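Local coordinates for L-threonine 3-dehydrogenase (Clostridioides difficile, PDB 7OL1), which probably oxidises the 3-hydroxyl group of L-threonine, using NAD+ as the hydride acceptor, at residues D175-R189 / L246-F260. Sequence-based numbering, arbitrary orientation.
Sequences DYYHSKFGVDTRGVR and LIEAPADKLIHRNAF
The guanidinium of Arg257 lies flat on the His178 ring, centres 3.6 Å apart and planes 16° from parallel, with CD of the same arginine over the ring centre; Leu254 CD1 covers the guanidinium's other face. At its edge, NE donates to Thr185 O in the carbonyl plane and Arg257 NH2 forms a salt bridge with Asp184 OD1 (2.6 Å). The bend at chi3 (125°) turns the group flat onto the imidazole, whose rotation is fixed by an in-plane bond from ND1 to Val183 O.

Arg186 is likewise sandwiched, between Leu254 CD1, 3.4 Å above its plane, and Ile247 O on the opposite face. Its extended chain carries NH1 to the last turn of helix 236-248 and the loop after it, where Arg186 NH1 donates to Leu246 O (2.6 Å) and Ala249 O, while NE and NH2 both grip Asp184 OD1. That single oxygen thus takes three N-H donors from two arginines, which probably offsets the like charges of Arg186 NH2 and Arg257 NH2, 4.1 Å apart.

Parallel bonding identifies the motif: Phe260 N to Gly187 O and Arg189 N to Phe260 O join strand 260-261 to strand 184-194, within the mainly parallel sheet of the family's Rossmann-type domain.

Before this bridge, and preceding the cis peptide to Ala259, Asn258 directs ND2 to Thr185 OG1 (2.7 Å) and to Asp175 OD1 (2.9 Å), the latter in its amide plane. Asp175 OD2 forms a salt bridge with Arg158 of the second subunit. Ala259 O sits 3.0 Å from Arg189 CZ, over the guanidinium face, while that arginine's NH2 pairs with Glu171.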
ATOM      1  N   ASP A 175      -2.363  -9.152  -4.738  1.00 51.56           N
ATOM      2  CA  ASP A 175      -1.229 -10.021  -5.177  1.00 54.92           C
ATOM      3  C   ASP A 175      -0.848 -10.949  -4.014  1.00 53.56           C
ATOM      4  O   ASP A 175      -0.551 -12.128  -4.289  1.00 52.17           O
ATOM      5  CB  ASP A 175      -0.041  -9.257  -5.779  1.00 51.41           C
ATOM      6  CG  ASP A 175      -0.246  -8.789  -7.224  1.00 59.02           C
ATOM      7  OD1 ASP A 175      -1.324  -9.050  -7.823  1.00 53.06           O
ATOM      8  OD2 ASP A 175       0.669  -8.128  -7.746  1.00 61.99           O
ATOM      9  N   TYR A 176      -0.903 -10.483  -2.761  1.00 53.05           N
ATOM     10  CA  TYR A 176      -0.562 -11.334  -1.582  1.00 50.68           C
ATOM     11  C   TYR A 176      -1.516 -12.537  -1.518  1.00 53.54           C
ATOM     12  O   TYR A 176      -1.027 -13.634  -1.189  1.00 53.03           O
ATOM     13  CB  TYR A 176      -0.583 -10.577  -0.255  1.00 47.03           C
ATOM     14  CG  TYR A 176      -0.361 -11.438   0.970  1.00 53.65           C
ATOM     15  CD1 TYR A 176       0.925 -11.770   1.371  1.00 54.01           C
ATOM     16  CD2 TYR A 176      -1.414 -11.878   1.769  1.00 52.75           C
ATOM     17  CE1 TYR A 176       1.164 -12.552   2.494  1.00 57.34           C
ATOM     18  CE2 TYR A 176      -1.193 -12.672   2.894  1.00 58.21           C
ATOM     19  CZ  TYR A 176       0.107 -13.020   3.264  1.00 66.78           C
ATOM     20  OH  TYR A 176       0.401 -13.810   4.366  1.00 73.31           O
ATOM     21  N   TYR A 177      -2.808 -12.360  -1.813  1.00 50.07           N
ATOM     22  CA  TYR A 177      -3.812 -13.442  -1.647  1.00 53.00           C
ATOM     23  C   TYR A 177      -3.501 -14.504  -2.705  1.00 54.89           C
ATOM     24  O   TYR A 177      -3.634 -15.724  -2.404  1.00 53.69           O
ATOM     25  CB  TYR A 177      -5.248 -12.881  -1.589  1.00 58.75           C
ATOM     26  CG  TYR A 177      -5.697 -12.578  -0.176  1.00 64.51           C
ATOM     27  CD1 TYR A 177      -5.318 -11.413   0.477  1.00 62.66           C
ATOM     28  CD2 TYR A 177      -6.416 -13.509   0.554  1.00 66.11           C
ATOM     29  CE1 TYR A 177      -5.668 -11.170   1.795  1.00 65.70           C
ATOM     30  CE2 TYR A 177      -6.790 -13.276   1.866  1.00 65.73           C
ATOM     31  CZ  TYR A 177      -6.415 -12.103   2.489  1.00 67.62           C
ATOM     32  OH  TYR A 177      -6.789 -11.895   3.778  1.00 60.41           O
ATOM     33  N   HIS A 178      -2.998 -14.084  -3.873  1.00 56.60           N
ATOM     34  CA  HIS A 178      -2.544 -15.032  -4.930  1.00 54.31           C
ATOM     35  C   HIS A 178      -1.226 -15.709  -4.529  1.00 49.46           C
ATOM     36  O   HIS A 178      -1.143 -16.951  -4.556  1.00 55.88           O
ATOM     37  CB  HIS A 178      -2.393 -14.354  -6.282  1.00 56.12           C
ATOM     38  CG  HIS A 178      -1.873 -15.316  -7.291  1.00 64.78           C
ATOM     39  ND1 HIS A 178      -2.667 -16.349  -7.781  1.00 64.86           N
ATOM     40  CD2 HIS A 178      -0.644 -15.457  -7.840  1.00 57.23           C
ATOM     41  CE1 HIS A 178      -1.949 -17.075  -8.608  1.00 64.50           C
ATOM     42  NE2 HIS A 178      -0.706 -16.556  -8.645  1.00 58.69           N
ATOM     43  N   SER A 179      -0.209 -14.941  -4.159  1.00 48.98           N
ATOM     44  CA  SER A 179       1.151 -15.490  -3.930  1.00 49.61           C
ATOM     45  C   SER A 179       1.119 -16.455  -2.744  1.00 51.84           C
ATOM     46  O   SER A 179       1.898 -17.392  -2.725  1.00 66.88           O
ATOM     47  CB  SER A 179       2.203 -14.391  -3.803  1.00 51.30           C
ATOM     48  OG  SER A 179       2.203 -13.727  -2.546  1.00 53.32           O
ATOM     49  N   LYS A 180       0.222 -16.238  -1.794  1.00 55.74           N
ATOM     50  CA  LYS A 180       0.300 -16.888  -0.470  1.00 51.88           C
ATOM     51  C   LYS A 180      -0.774 -17.965  -0.385  1.00 52.92           C
ATOM     52  O   LYS A 180      -0.454 -18.967   0.232  1.00 54.18           O
ATOM     53  CB  LYS A 180       0.127 -15.860   0.653  1.00 54.53           C
ATOM     54  CG  LYS A 180       0.038 -16.449   2.057  1.00 57.19           C
ATOM     55  CD  LYS A 180       1.385 -16.761   2.677  1.00 61.88           C
ATOM     56  CE  LYS A 180       1.298 -17.426   4.035  1.00 71.85           C
ATOM     57  NZ  LYS A 180       2.546 -17.230   4.811  1.00 83.55           N
ATOM     58  N   PHE A 181      -1.988 -17.746  -0.923  1.00 55.79           N
ATOM     59  CA  PHE A 181      -3.177 -18.636  -0.724  1.00 58.46           C
ATOM     60  C   PHE A 181      -3.696 -19.209  -2.043  1.00 60.43           C
ATOM     61  O   PHE A 181      -4.616 -20.036  -2.010  1.00 57.21           O
ATOM     62  CB  PHE A 181      -4.340 -17.901  -0.039  1.00 52.99           C
ATOM     63  CG  PHE A 181      -3.985 -17.428   1.343  1.00 56.20           C
ATOM     64  CD1 PHE A 181      -3.454 -18.308   2.268  1.00 53.15           C
ATOM     65  CD2 PHE A 181      -4.113 -16.096   1.694  1.00 61.63           C
ATOM     66  CE1 PHE A 181      -3.079 -17.866   3.522  1.00 59.87           C
ATOM     67  CE2 PHE A 181      -3.733 -15.653   2.951  1.00 60.59           C
ATOM     68  CZ  PHE A 181      -3.232 -16.542   3.866  1.00 60.48           C
ATOM     69  N   GLY A 182      -3.174 -18.732  -3.170  1.00 56.53           N
ATOM     70  CA  GLY A 182      -3.579 -19.217  -4.496  1.00 53.27           C
ATOM     71  C   GLY A 182      -4.933 -18.694  -4.938  1.00 56.46           C
ATOM     72  O   GLY A 182      -5.488 -19.270  -5.895  1.00 58.70           O
ATOM     73  N   VAL A 183      -5.430 -17.604  -4.355  1.00 50.57           N
ATOM     74  CA  VAL A 183      -6.718 -17.009  -4.811  1.00 47.69           C
ATOM     75  C   VAL A 183      -6.522 -16.471  -6.237  1.00 48.87           C
ATOM     76  O   VAL A 183      -5.503 -15.793  -6.472  1.00 55.00           O
ATOM     77  CB  VAL A 183      -7.177 -15.899  -3.846  1.00 46.90           C
ATOM     78  CG1 VAL A 183      -8.528 -15.332  -4.250  1.00 45.79           C
ATOM     79  CG2 VAL A 183      -7.201 -16.376  -2.401  1.00 48.26           C
ATOM     80  N   ASP A 184      -7.472 -16.700  -7.150  1.00 49.49           N
ATOM     81  CA  ASP A 184      -7.374 -16.153  -8.528  1.00 48.25           C
ATOM     82  C   ASP A 184      -7.787 -14.676  -8.453  1.00 45.28           C
ATOM     83  O   ASP A 184      -8.888 -14.325  -8.937  1.00 46.88           O
ATOM     84  CB  ASP A 184      -8.080 -17.005  -9.608  1.00 47.52           C
ATOM     85  CG  ASP A 184      -7.956 -16.449 -11.032  1.00 56.22           C
ATOM     86  OD1 ASP A 184      -6.880 -15.875 -11.348  1.00 62.02           O
ATOM     87  OD2 ASP A 184      -8.968 -16.484 -11.801  1.00 60.55           O
ATOM     88  N   THR A 185      -6.861 -13.817  -8.014  1.00 44.55           N
ATOM     89  CA  THR A 185      -7.005 -12.338  -8.093  1.00 44.43           C
ATOM     90  C   THR A 185      -6.386 -11.756  -9.384  1.00 49.91           C
ATOM     91  O   THR A 185      -5.310 -12.234  -9.854  1.00 51.13           O
ATOM     92  CB  THR A 185      -6.426 -11.716  -6.821  1.00 46.99           C
ATOM     93  OG1 THR A 185      -4.999 -11.710  -6.877  1.00 40.98           O
ATOM     94  CG2 THR A 185      -6.908 -12.463  -5.595  1.00 46.55           C
ATOM     95  N   ARG A 186      -7.039 -10.728  -9.922  1.00 43.24           N
ATOM     96  CA  ARG A 186      -6.664 -10.029 -11.166  1.00 43.10           C
ATOM     97  C   ARG A 186      -7.305  -8.649 -11.229  1.00 44.59           C
ATOM     98  O   ARG A 186      -8.388  -8.481 -10.645  1.00 49.75           O
ATOM     99  CB  ARG A 186      -7.197 -10.777 -12.389  1.00 48.26           C
ATOM    100  CG  ARG A 186      -6.680 -12.204 -12.517  1.00 47.29           C
ATOM    101  CD  ARG A 186      -7.305 -12.851 -13.725  1.00 48.03           C
ATOM    102  NE  ARG A 186      -7.087 -14.290 -13.681  1.00 53.56           N
ATOM    103  CZ  ARG A 186      -7.119 -15.100 -14.747  1.00 50.47           C
ATOM    104  NH1 ARG A 186      -7.386 -14.644 -15.968  1.00 50.43           N
ATOM    105  NH2 ARG A 186      -6.887 -16.382 -14.567  1.00 43.95           N
ATOM    106  N   GLY A 187      -6.726  -7.718 -11.993  1.00 45.12           N
ATOM    107  CA  GLY A 187      -7.334  -6.384 -12.116  1.00 45.70           C
ATOM    108  C   GLY A 187      -6.691  -5.523 -13.170  1.00 47.74           C
ATOM    109  O   GLY A 187      -5.651  -5.880 -13.686  1.00 53.35           O
ATOM    110  N   VAL A 188      -7.285  -4.372 -13.431  1.00 48.50           N
ATOM    111  CA  VAL A 188      -6.760  -3.420 -14.432  1.00 48.40           C
ATOM    112  C   VAL A 188      -6.720  -2.057 -13.766  1.00 50.05           C
ATOM    113  O   VAL A 188      -7.521  -1.834 -12.873  1.00 54.97           O
ATOM    114  CB  VAL A 188      -7.630  -3.413 -15.695  1.00 48.64           C
ATOM    115  CG1 VAL A 188      -7.647  -4.784 -16.360  1.00 52.35           C
ATOM    116  CG2 VAL A 188      -9.035  -2.922 -15.398  1.00 51.94           C
ATOM    117  N   ARG A 189      -5.773  -1.223 -14.179  1.00 52.25           N
ATOM    118  CA  ARG A 189      -5.734   0.213 -13.854  1.00 51.74           C
ATOM    119  C   ARG A 189      -6.484   0.938 -14.966  1.00 49.10           C
ATOM    120  O   ARG A 189      -5.918   1.181 -16.026  1.00 62.00           O
ATOM    121  CB  ARG A 189      -4.295   0.702 -13.693  1.00 54.93           C
ATOM    122  CG  ARG A 189      -3.409  -0.206 -12.851  1.00 57.06           C
ATOM    123  CD  ARG A 189      -2.126   0.523 -12.482  1.00 55.86           C
ATOM    124  NE  ARG A 189      -1.290  -0.253 -11.587  1.00 55.12           N
ATOM    125  CZ  ARG A 189      -0.162  -0.865 -11.907  1.00 53.47           C
ATOM    126  NH1 ARG A 189       0.335  -0.799 -13.136  1.00 59.02           N
ATOM    127  NH2 ARG A 189       0.490  -1.519 -10.963  1.00 48.61           N
ATOM    128  N   LEU A 246      -9.805 -10.331 -19.441  1.00 58.31           N
ATOM    129  CA  LEU A 246      -8.834 -10.621 -18.346  1.00 57.12           C
ATOM    130  C   LEU A 246      -9.407 -11.652 -17.365  1.00 56.60           C
ATOM    131  O   LEU A 246      -8.631 -12.569 -16.984  1.00 52.53           O
ATOM    132  CB  LEU A 246      -8.365  -9.353 -17.617  1.00 53.00           C
ATOM    133  CG  LEU A 246      -7.510  -9.629 -16.369  1.00 54.68           C
ATOM    134  CD1 LEU A 246      -6.335 -10.536 -16.687  1.00 45.97           C
ATOM    135  CD2 LEU A 246      -7.031  -8.351 -15.692  1.00 55.55           C
ATOM    136  N   ILE A 247     -10.671 -11.548 -16.935  1.00 56.97           N
ATOM    137  CA  ILE A 247     -11.193 -12.517 -15.910  1.00 61.26           C
ATOM    138  C   ILE A 247     -10.987 -13.957 -16.419  1.00 60.16           C
ATOM    139  O   ILE A 247     -10.568 -14.839 -15.587  1.00 53.80           O
ATOM    140  CB  ILE A 247     -12.655 -12.235 -15.480  1.00 55.86           C
ATOM    141  CG1 ILE A 247     -12.717 -11.148 -14.401  1.00 56.08           C
ATOM    142  CG2 ILE A 247     -13.303 -13.512 -14.972  1.00 58.81           C
ATOM    143  CD1 ILE A 247     -14.011 -10.370 -14.331  1.00 56.16           C
ATOM    144  N   GLU A 248     -11.228 -14.146 -17.729  1.00 65.81           N
ATOM    145  CA  GLU A 248     -11.359 -15.458 -18.421  1.00 74.16           C
ATOM    146  C   GLU A 248     -10.055 -15.872 -19.109  1.00 68.16           C
ATOM    147  O   GLU A 248     -10.000 -17.009 -19.591  1.00 72.50           O
ATOM    148  CB  GLU A 248     -12.490 -15.390 -19.448  1.00 76.79           C
ATOM    149  CG  GLU A 248     -13.821 -15.063 -18.800  1.00 83.71           C
ATOM    150  CD  GLU A 248     -15.048 -15.569 -19.529  1.00 85.75           C
ATOM    151  OE1 GLU A 248     -15.246 -15.157 -20.697  1.00 81.50           O
ATOM    152  OE2 GLU A 248     -15.811 -16.352 -18.919  1.00 84.17           O
ATOM    153  N   ALA A 249      -9.050 -15.002 -19.149  1.00 59.85           N
ATOM    154  CA  ALA A 249      -7.752 -15.291 -19.783  1.00 61.00           C
ATOM    155  C   ALA A 249      -7.125 -16.548 -19.179  1.00 61.97           C
ATOM    156  O   ALA A 249      -7.340 -16.869 -18.019  1.00 62.58           O
ATOM    157  CB  ALA A 249      -6.837 -14.108 -19.647  1.00 61.71           C
ATOM    158  N   PRO A 250      -6.294 -17.289 -19.947  1.00 69.01           N
ATOM    159  CA  PRO A 250      -5.589 -18.444 -19.403  1.00 65.71           C
ATOM    160  C   PRO A 250      -4.645 -17.982 -18.284  1.00 62.58           C
ATOM    161  O   PRO A 250      -3.870 -17.080 -18.514  1.00 66.39           O
ATOM    162  CB  PRO A 250      -4.823 -19.013 -20.617  1.00 65.91           C
ATOM    163  CG  PRO A 250      -5.513 -18.410 -21.824  1.00 62.74           C
ATOM    164  CD  PRO A 250      -5.954 -17.039 -21.360  1.00 68.18           C
ATOM    165  N   ALA A 251      -4.743 -18.618 -17.121  1.00 64.61           N
ATOM    166  CA  ALA A 251      -3.939 -18.351 -15.902  1.00 67.75           C
ATOM    167  C   ALA A 251      -2.444 -18.258 -16.207  1.00 68.12           C
ATOM    168  O   ALA A 251      -1.826 -17.299 -15.743  1.00 71.93           O
ATOM    169  CB  ALA A 251      -4.176 -19.445 -14.885  1.00 64.60           C
ATOM    170  N   ASP A 252      -1.922 -19.245 -16.943  1.00 78.26           N
ATOM    171  CA  ASP A 252      -0.485 -19.626 -17.074  1.00 79.32           C
ATOM    172  C   ASP A 252       0.357 -18.525 -17.746  1.00 68.83           C
ATOM    173  O   ASP A 252       1.556 -18.518 -17.504  1.00 66.66           O
ATOM    174  CB  ASP A 252      -0.326 -20.971 -17.809  1.00 92.55           C
ATOM    175  CG  ASP A 252      -1.064 -21.116 -19.145  1.00104.69           C
ATOM    176  OD1 ASP A 252      -2.191 -20.582 -19.275  1.00133.71           O
ATOM    177  OD2 ASP A 252      -0.531 -21.795 -20.044  1.00 85.96           O
ATOM    178  N   LYS A 253      -0.207 -17.615 -18.542  1.00 68.75           N
ATOM    179  CA  LYS A 253       0.579 -16.545 -19.228  1.00 69.88           C
ATOM    180  C   LYS A 253       0.563 -15.247 -18.406  1.00 64.85           C
ATOM    181  O   LYS A 253       1.038 -14.205 -18.925  1.00 63.45           O
ATOM    182  CB  LYS A 253       0.039 -16.295 -20.640  1.00 75.09           C
ATOM    183  CG  LYS A 253      -0.245 -17.556 -21.450  1.00 89.03           C
ATOM    184  CD  LYS A 253       0.258 -17.525 -22.868  1.00102.57           C
ATOM    185  CE  LYS A 253       1.335 -18.565 -23.104  1.00113.46           C
ATOM    186  NZ  LYS A 253       2.117 -18.240 -24.318  1.00138.97           N
ATOM    187  N   LEU A 254       0.031 -15.280 -17.181  1.00 65.23           N
ATOM    188  CA  LEU A 254      -0.106 -14.065 -16.325  1.00 66.08           C
ATOM    189  C   LEU A 254       1.170 -13.895 -15.504  1.00 60.20           C
ATOM    190  O   LEU A 254       1.447 -14.751 -14.673  1.00 55.62           O
ATOM    191  CB  LEU A 254      -1.329 -14.200 -15.415  1.00 57.83           C
ATOM    192  CG  LEU A 254      -2.674 -14.093 -16.122  1.00 61.22           C
ATOM    193  CD1 LEU A 254      -3.817 -14.295 -15.142  1.00 62.10           C
ATOM    194  CD2 LEU A 254      -2.818 -12.760 -16.846  1.00 61.29           C
ATOM    195  N   ILE A 255       1.953 -12.864 -15.767  1.00 52.00           N
ATOM    196  CA  ILE A 255       3.172 -12.630 -14.954  1.00 63.02           C
ATOM    197  C   ILE A 255       2.788 -11.656 -13.841  1.00 56.86           C
ATOM    198  O   ILE A 255       3.135 -11.924 -12.682  1.00 55.48           O
ATOM    199  CB  ILE A 255       4.337 -12.138 -15.834  1.00 72.35           C
ATOM    200  CG1 ILE A 255       4.866 -13.283 -16.710  1.00 73.37           C
ATOM    201  CG2 ILE A 255       5.434 -11.508 -14.974  1.00 67.68           C
ATOM    202  CD1 ILE A 255       4.997 -12.936 -18.183  1.00 80.92           C
ATOM    203  N   HIS A 256       2.143 -10.565 -14.231  1.00 56.13           N
ATOM    204  CA  HIS A 256       1.403  -9.603 -13.376  1.00 60.99           C
ATOM    205  C   HIS A 256      -0.057 -10.049 -13.165  1.00 60.94           C
ATOM    206  O   HIS A 256      -0.583 -10.881 -13.934  1.00 54.93           O
ATOM    207  CB  HIS A 256       1.448  -8.224 -14.033  1.00 67.00           C
ATOM    208  CG  HIS A 256       2.824  -7.795 -14.412  1.00 70.44           C
ATOM    209  ND1 HIS A 256       3.366  -8.083 -15.635  1.00 65.58           N
ATOM    210  CD2 HIS A 256       3.774  -7.134 -13.720  1.00 75.16           C
ATOM    211  CE1 HIS A 256       4.580  -7.591 -15.693  1.00 71.61           C
ATOM    212  NE2 HIS A 256       4.859  -7.015 -14.530  1.00 69.63           N
ATOM    213  N   ARG A 257      -0.699  -9.506 -12.139  1.00 56.20           N
ATOM    214  CA  ARG A 257      -2.100  -9.849 -11.788  1.00 49.80           C
ATOM    215  C   ARG A 257      -2.799  -8.565 -11.342  1.00 51.85           C
ATOM    216  O   ARG A 257      -3.779  -8.162 -12.022  1.00 47.15           O
ATOM    217  CB  ARG A 257      -2.120 -10.978 -10.756  1.00 50.58           C
ATOM    218  CG  ARG A 257      -2.165 -12.376 -11.367  1.00 53.36           C
ATOM    219  CD  ARG A 257      -2.101 -13.539 -10.378  1.00 53.25           C
ATOM    220  NE  ARG A 257      -3.264 -14.380 -10.635  1.00 59.41           N
ATOM    221  CZ  ARG A 257      -3.205 -15.552 -11.214  1.00 64.71           C
ATOM    222  NH1 ARG A 257      -2.035 -16.053 -11.555  1.00 88.63           N
ATOM    223  NH2 ARG A 257      -4.300 -16.239 -11.435  1.00 75.73           N
ATOM    224  N   ASN A 258      -2.313  -7.898 -10.286  1.00 50.35           N
ATOM    225  CA  ASN A 258      -3.043  -6.735  -9.717  1.00 50.60           C
ATOM    226  C   ASN A 258      -2.101  -5.548  -9.708  1.00 47.09           C
ATOM    227  O   ASN A 258      -1.212  -5.510  -8.860  1.00 46.50           O
ATOM    228  CB  ASN A 258      -3.607  -7.052  -8.318  1.00 56.78           C
ATOM    229  CG  ASN A 258      -4.628  -8.178  -8.302  1.00 57.22           C
ATOM    230  OD1 ASN A 258      -5.811  -7.940  -8.594  1.00 62.99           O
ATOM    231  ND2 ASN A 258      -4.188  -9.387  -7.947  1.00 47.07           N
ATOM    232  N   ALA A 259      -2.250  -4.605 -10.646  1.00 49.13           N
ATOM    233  CA  ALA A 259      -3.193  -4.633 -11.753  1.00 55.53           C
ATOM    234  C   ALA A 259      -2.529  -4.110 -13.036  1.00 54.40           C
ATOM    235  O   ALA A 259      -1.616  -3.260 -12.957  1.00 49.24           O
ATOM    236  CB  ALA A 259      -4.381  -3.753 -11.437  1.00 59.17           C
ATOM    237  N   PHE A 260      -3.092  -4.483 -14.178  1.00 51.90           N
ATOM    238  CA  PHE A 260      -2.494  -4.278 -15.517  1.00 47.24           C
ATOM    239  C   PHE A 260      -2.834  -2.883 -15.991  1.00 44.40           C
ATOM    240  O   PHE A 260      -4.017  -2.594 -15.995  1.00 56.09           O
ATOM    241  CB  PHE A 260      -3.069  -5.259 -16.533  1.00 45.40           C
ATOM    242  CG  PHE A 260      -2.525  -6.659 -16.462  1.00 46.45           C
ATOM    243  CD1 PHE A 260      -1.395  -7.005 -17.171  1.00 52.89           C
ATOM    244  CD2 PHE A 260      -3.185  -7.658 -15.776  1.00 48.61           C
ATOM    245  CE1 PHE A 260      -0.903  -8.304 -17.154  1.00 59.71           C
ATOM    246  CE2 PHE A 260      -2.687  -8.955 -15.749  1.00 56.68           C
ATOM    247  CZ  PHE A 260      -1.537  -9.276 -16.423  1.00 59.29           C
TER